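Local coordinates for NegoA.19184.a (Neisseria gonorrhoeae, PDB 5UEB), which is of unknown function, a hypothetical protein assigned to the DUF4265 family, at residues B[87-92]-B[129-134]. Residues are numbered along the deposited sequence; the frame is centred on the assembly and turned at random.
Sequences HFPKDL and NRYEEA
Tyr131 reaches from the last turn of helix 122-133 to the start of helix 90-98, and every contact between the two segments within 4.5 Å meets its ring or its hydroxyl. The tight part is the proline. Pro89 CG sits over one face, slightly off centre and 3.6 Å from the centroid of the Tyr131 ring, a clear CH-pi contact. The neighbouring carbon lies nearer the phenol end, with Pro89 CB 3.5 Å from Tyr131 CZ. At the edge of the same ring, in its plane, Asp91 accepts a hydrogen bond from the hydroxyl: Tyr131 OH donates to Asp91 OD1 at 2.6 Å. It meets that oxygen on its syn side, 18° out of the carboxylate plane. The carboxylate stands steeply to the ring, 74° between the planes. Asp91 gets there by setting CG between its own backbone N and carbonyl carbon (chi1 65°), which swings the acid back toward the tyrosine.

Packing slackens at Leu92, whose CB comes obliquely to Tyr131 CE2 at 4.3 Å; this buried leucine also packs on Ile127 and Leu128 of the facing helix and on Leu137. The Asp91 side is the solvent side, since that residue is exposed while Pro89 and Leu92 are buried. Ile136 touches both Pro89 and Tyr131, tying the pair to the turn that leads into strand 137-143. With proline as N-cap of one helix and tyrosine near the C-terminal end of the other, the start of helix 90-98 packs against the end of helix 122-133 in an alpha+beta unit, two helices packed with a four-stranded antiparallel sheet.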
loop_
_atom_site.group_PDB
_atom_site.type_symbol
_atom_site.label_atom_id
_atom_site.label_comp_id
_atom_site.label_asym_id
_atom_site.label_seq_id
_atom_site.Cartn_x
_atom_site.Cartn_y
_atom_site.Cartn_z
ATOM N N HIS B 87 29.918 -1.905 -14.442
ATOM C CA HIS B 87 30.579 -1.282 -13.304
ATOM C C HIS B 87 29.764 -0.081 -12.852
ATOM O O HIS B 87 29.077 0.555 -13.657
ATOM C CB HIS B 87 31.998 -0.830 -13.664
ATOM C CG HIS B 87 32.040 0.429 -14.476
ATOM N ND1 HIS B 87 31.869 0.439 -15.844
ATOM C CD2 HIS B 87 32.223 1.719 -14.111
ATOM C CE1 HIS B 87 31.949 1.681 -16.287
ATOM N NE2 HIS B 87 32.163 2.478 -15.255
ATOM N N PHE B 88 29.848 0.218 -11.554
ATOM C CA PHE B 88 29.291 1.453 -11.021
ATOM C C PHE B 88 30.329 2.558 -11.174
ATOM O O PHE B 88 31.453 2.409 -10.676
ATOM C CB PHE B 88 28.904 1.279 -9.556
ATOM C CG PHE B 88 27.707 0.394 -9.357
ATOM C CD1 PHE B 88 26.428 0.925 -9.406
ATOM C CD2 PHE B 88 27.856 -0.968 -9.147
ATOM C CE1 PHE B 88 25.309 0.110 -9.241
ATOM C CE2 PHE B 88 26.745 -1.788 -8.984
ATOM C CZ PHE B 88 25.474 -1.248 -9.035
ATOM N N PRO B 89 30.022 3.645 -11.884
ATOM C CA PRO B 89 31.024 4.701 -12.090
ATOM C C PRO B 89 31.496 5.292 -10.770
ATOM O O PRO B 89 30.712 5.463 -9.833
ATOM C CB PRO B 89 30.273 5.746 -12.921
ATOM C CG PRO B 89 29.194 4.975 -13.603
ATOM C CD PRO B 89 28.786 3.893 -12.644
ATOM N N LYS B 90 32.791 5.626 -10.721
ATOM C CA LYS B 90 33.393 6.125 -9.486
ATOM C C LYS B 90 32.710 7.400 -9.002
ATOM O O LYS B 90 32.502 7.579 -7.795
ATOM C CB LYS B 90 34.894 6.354 -9.685
ATOM N N ASP B 91 32.351 8.298 -9.925
ATOM C CA ASP B 91 31.728 9.551 -9.501
ATOM C C ASP B 91 30.327 9.333 -8.942
ATOM O O ASP B 91 29.884 10.090 -8.065
ATOM C CB ASP B 91 31.770 10.611 -10.608
ATOM C CG ASP B 91 30.958 10.240 -11.838
ATOM O OD1 ASP B 91 30.601 9.060 -12.011
ATOM O OD2 ASP B 91 30.695 11.150 -12.654
ATOM N N LEU B 92 29.625 8.305 -9.414
ATOM C CA LEU B 92 28.337 7.974 -8.820
ATOM C C LEU B 92 28.500 7.430 -7.403
ATOM O O LEU B 92 27.750 7.811 -6.496
ATOM C CB LEU B 92 27.598 6.972 -9.705
ATOM C CG LEU B 92 26.322 6.396 -9.091
ATOM C CD1 LEU B 92 25.318 7.497 -8.830
ATOM C CD2 LEU B 92 25.728 5.323 -9.992
ATOM N N ASN B 129 20.490 10.104 -14.056
ATOM C CA ASN B 129 19.878 10.315 -15.368
ATOM C C ASN B 129 20.914 10.347 -16.487
ATOM O O ASN B 129 20.682 9.784 -17.565
ATOM C CB ASN B 129 19.044 11.595 -15.370
ATOM C CG ASN B 129 17.721 11.434 -14.647
ATOM O OD1 ASN B 129 17.216 10.321 -14.494
ATOM N ND2 ASN B 129 17.141 12.554 -14.215
ATOM N N ARG B 130 22.059 11.002 -16.268
ATOM C CA ARG B 130 23.089 11.050 -17.304
ATOM C C ARG B 130 23.600 9.655 -17.640
ATOM O O ARG B 130 23.844 9.333 -18.811
ATOM C CB ARG B 130 24.250 11.948 -16.873
ATOM C CG ARG B 130 24.122 13.399 -17.295
ATOM C CD ARG B 130 25.453 14.133 -17.148
ATOM N NE ARG B 130 26.434 13.750 -18.165
ATOM C CZ ARG B 130 26.651 14.430 -19.289
ATOM N NH1 ARG B 130 25.954 15.529 -19.547
ATOM N NH2 ARG B 130 27.563 14.011 -20.156
ATOM N N TYR B 131 23.775 8.810 -16.619
ATOM C CA TYR B 131 24.232 7.451 -16.884
ATOM C C TYR B 131 23.137 6.603 -17.521
ATOM O O TYR B 131 23.440 5.720 -18.334
ATOM C CB TYR B 131 24.821 6.825 -15.618
ATOM C CG TYR B 131 26.215 7.334 -15.320
ATOM C CD1 TYR B 131 27.201 7.333 -16.305
ATOM C CD2 TYR B 131 26.546 7.834 -14.065
ATOM C CE1 TYR B 131 28.484 7.800 -16.038
ATOM C CE2 TYR B 131 27.828 8.307 -13.788
ATOM C CZ TYR B 131 28.791 8.285 -14.782
ATOM O OH TYR B 131 30.060 8.750 -14.532
ATOM N N GLU B 132 21.871 6.856 -17.182
ATOM C CA GLU B 132 20.772 6.170 -17.857
ATOM C C GLU B 132 20.746 6.512 -19.341
ATOM O O GLU B 132 20.540 5.632 -20.187
ATOM C CB GLU B 132 19.441 6.541 -17.201
ATOM C CG GLU B 132 18.268 5.633 -17.557
ATOM C CD GLU B 132 17.637 5.954 -18.903
ATOM O OE1 GLU B 132 17.866 7.063 -19.435
ATOM O OE2 GLU B 132 16.906 5.089 -19.428
ATOM N N GLU B 133 20.950 7.797 -19.682
ATOM C CA GLU B 133 20.934 8.196 -21.091
ATOM C C GLU B 133 22.021 7.484 -21.880
ATOM O O GLU B 133 21.859 7.241 -23.081
ATOM C CB GLU B 133 21.131 9.711 -21.244
ATOM C CG GLU B 133 20.038 10.578 -20.656
ATOM C CD GLU B 133 20.213 12.043 -21.013
ATOM O OE1 GLU B 133 21.107 12.356 -21.831
ATOM O OE2 GLU B 133 19.459 12.882 -20.478
ATOM N N ALA B 134 23.132 7.150 -21.228
ATOM C CA ALA B 134 24.238 6.464 -21.886
ATOM C C ALA B 134 24.069 4.953 -21.895
ATOM O O ALA B 134 24.979 4.245 -22.341
ATOM C CB ALA B 134 25.566 6.842 -21.218
#